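PDB 4LHB: molybdopterin adenylyltransferase from Pyrococcus furiosus, which catalyses the ATP-dependent adenylylation of molybdopterin, a step in molybdenum-cofactor biosynthesis, releasing diphosphate. Local coordinates for residues E123-K128 against L170-S175. Sequence-based numbering, arbitrary orientation.
Sequences EVFRAK and LEIIKS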
loop_
_atom_site.group_PDB
_atom_site.type_symbol
_atom_site.label_atom_id
_atom_site.label_comp_id
_atom_site.label_asym_id
_atom_site.label_seq_id
_atom_site.Cartn_x
_atom_site.Cartn_y
_atom_site.Cartn_z
ATOM N N GLU C 123 -8.035 11.427 -14.554
ATOM C CA GLU C 123 -9.213 10.945 -15.272
ATOM C C GLU C 123 -9.744 12.045 -16.144
ATOM O O GLU C 123 -10.037 11.804 -17.311
ATOM C CB GLU C 123 -10.329 10.590 -14.335
ATOM C CG GLU C 123 -10.068 9.478 -13.359
ATOM C CD GLU C 123 -11.372 8.879 -12.844
ATOM O OE1 GLU C 123 -12.468 9.411 -13.149
ATOM O OE2 GLU C 123 -11.317 7.869 -12.127
ATOM N N VAL C 124 -9.872 13.245 -15.566
ATOM C CA VAL C 124 -10.411 14.398 -16.298
ATOM C C VAL C 124 -9.488 14.773 -17.462
ATOM O O VAL C 124 -9.926 14.872 -18.629
ATOM C CB VAL C 124 -10.714 15.575 -15.350
ATOM C CG1 VAL C 124 -10.888 16.850 -16.150
ATOM C CG2 VAL C 124 -11.959 15.228 -14.502
ATOM N N PHE C 125 -8.201 14.863 -17.145
ATOM C CA PHE C 125 -7.150 15.007 -18.149
ATOM C C PHE C 125 -7.302 13.983 -19.254
ATOM O O PHE C 125 -7.260 14.315 -20.420
ATOM C CB PHE C 125 -5.733 14.859 -17.526
ATOM C CG PHE C 125 -4.640 15.187 -18.475
ATOM C CD1 PHE C 125 -4.101 16.450 -18.507
ATOM C CD2 PHE C 125 -4.193 14.255 -19.383
ATOM C CE1 PHE C 125 -3.104 16.781 -19.407
ATOM C CE2 PHE C 125 -3.223 14.575 -20.306
ATOM C CZ PHE C 125 -2.665 15.838 -20.303
ATOM N N ARG C 126 -7.414 12.724 -18.889
ATOM C CA ARG C 126 -7.528 11.701 -19.897
ATOM C C ARG C 126 -8.806 11.837 -20.700
ATOM O O ARG C 126 -8.778 11.628 -21.912
ATOM C CB ARG C 126 -7.359 10.291 -19.289
ATOM C CG ARG C 126 -5.880 9.959 -19.111
ATOM C CD ARG C 126 -5.552 8.544 -18.669
ATOM N NE ARG C 126 -5.976 8.316 -17.301
ATOM C CZ ARG C 126 -5.354 8.778 -16.232
ATOM N NH1 ARG C 126 -4.256 9.505 -16.345
ATOM N NH2 ARG C 126 -5.855 8.542 -15.031
ATOM N N ALA C 127 -9.907 12.231 -20.065
ATOM C CA ALA C 127 -11.179 12.406 -20.812
ATOM C C ALA C 127 -11.037 13.508 -21.851
ATOM O O ALA C 127 -11.377 13.307 -23.000
ATOM C CB ALA C 127 -12.361 12.677 -19.893
ATOM N N LYS C 128 -10.504 14.655 -21.482
ATOM C CA LYS C 128 -10.371 15.705 -22.477
ATOM C C LYS C 128 -9.412 15.249 -23.580
ATOM O O LYS C 128 -9.679 15.434 -24.759
ATOM C CB LYS C 128 -9.890 17.030 -21.853
ATOM C CG LYS C 128 -9.896 18.229 -22.809
ATOM C CD LYS C 128 -11.310 18.667 -23.208
ATOM C CE LYS C 128 -11.335 19.758 -24.293
ATOM N NZ LYS C 128 -11.549 19.234 -25.683
ATOM N N LEU C 170 -3.285 22.644 -18.840
ATOM C CA LEU C 170 -3.487 24.050 -18.515
ATOM C C LEU C 170 -4.958 24.473 -18.628
ATOM O O LEU C 170 -5.460 25.245 -17.817
ATOM C CB LEU C 170 -2.588 24.916 -19.383
ATOM C CG LEU C 170 -1.132 24.915 -18.924
ATOM C CD1 LEU C 170 -0.216 25.506 -19.999
ATOM C CD2 LEU C 170 -0.966 25.595 -17.574
ATOM N N GLU C 171 -5.675 23.966 -19.599
ATOM C CA GLU C 171 -7.083 24.289 -19.638
ATOM C C GLU C 171 -7.713 23.943 -18.257
ATOM O O GLU C 171 -8.489 24.720 -17.677
ATOM C CB GLU C 171 -7.766 23.495 -20.747
ATOM C CG GLU C 171 -8.104 24.222 -22.048
ATOM C CD GLU C 171 -9.296 23.540 -22.762
ATOM O OE1 GLU C 171 -10.374 23.359 -22.120
ATOM O OE2 GLU C 171 -9.162 23.171 -23.961
ATOM N N ILE C 172 -7.329 22.780 -17.717
ATOM C CA ILE C 172 -7.985 22.235 -16.522
ATOM C C ILE C 172 -7.551 22.961 -15.268
ATOM O O ILE C 172 -8.371 23.285 -14.407
ATOM C CB ILE C 172 -7.834 20.691 -16.430
ATOM C CG1 ILE C 172 -8.407 20.034 -17.691
ATOM C CG2 ILE C 172 -8.563 20.128 -15.225
ATOM C CD1 ILE C 172 -7.966 18.602 -17.876
ATOM N N ILE C 173 -6.270 23.256 -15.172
ATOM C CA ILE C 173 -5.754 23.989 -14.015
ATOM C C ILE C 173 -6.352 25.396 -13.939
ATOM O O ILE C 173 -6.846 25.787 -12.882
ATOM C CB ILE C 173 -4.208 24.040 -14.034
ATOM C CG1 ILE C 173 -3.645 22.611 -13.991
ATOM C CG2 ILE C 173 -3.640 24.855 -12.865
ATOM C CD1 ILE C 173 -2.285 22.473 -14.629
ATOM N N LYS C 174 -6.300 26.137 -15.061
ATOM C CA LYS C 174 -6.935 27.449 -15.193
ATOM C C LYS C 174 -8.406 27.382 -14.769
ATOM O O LYS C 174 -8.868 28.230 -14.031
ATOM C CB LYS C 174 -6.836 27.992 -16.632
ATOM C CG LYS C 174 -5.410 28.301 -17.123
ATOM C CD LYS C 174 -5.134 29.773 -17.490
ATOM C CE LYS C 174 -5.780 30.252 -18.812
ATOM N NZ LYS C 174 -5.364 29.526 -20.053
ATOM N N SER C 175 -9.141 26.368 -15.200
ATOM C CA SER C 175 -10.530 26.237 -14.774
ATOM C C SER C 175 -10.719 25.903 -13.283
ATOM O O SER C 175 -11.711 26.369 -12.678
ATOM C CB SER C 175 -11.228 25.227 -15.644
ATOM O OG SER C 175 -12.515 24.955 -15.179
#
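Two helices of the MoaB/Mog molybdopterin-binding fold, 121-133 and the C-terminal 163-184, pack against each other here, with I172 of the second reaching toward V124 and F125 of the first. The short segments 123-128 and 170-175 run at 130° to each other, their axes 10.6 Å apart at closest approach. That spacing is bridged chiefly by I172, the residue with the largest share of the buried surface. With CG1 anti to the carbonyl carbon (chi1 -57°) and the chain extended beyond it (chi2 164°), its CD1 is carried across to the backbone of the other helix and lies 3.7 Å from F125 CA. The same methyl is 3.8 Å from CG1 of V124, and the second branch, I172 CG2, approaches that V124 methyl at 4.1 Å; the two branched side chains meet at a slant. F125 contributes the base of its side chain, CB standing 4.4 Å from I172 CD1; its side chain also packs on T140 and P160 of the surrounding loops. I172 is further covered by F121, one turn before F125 on its helix. At the margin, the side chains of K128 and E171 cross at about a right angle. K128 NZ and E171 OE2 stay 4.9 Å apart, so any attraction between these opposite charges is probably modest; K128 NZ instead forms a salt bridge with E131, and E171 OE1 is hydrogen-bonded to Y135 OH of a neighbouring subunit. The contact therefore runs from an apolar centre to a polar margin, and that neighbouring subunit of the hexamer covers both parts, V124 packing on its T137 and K128 on its Y135. At this margin, the nearest approach between K128 and E171 is from CE to OE2, 4.1 Å.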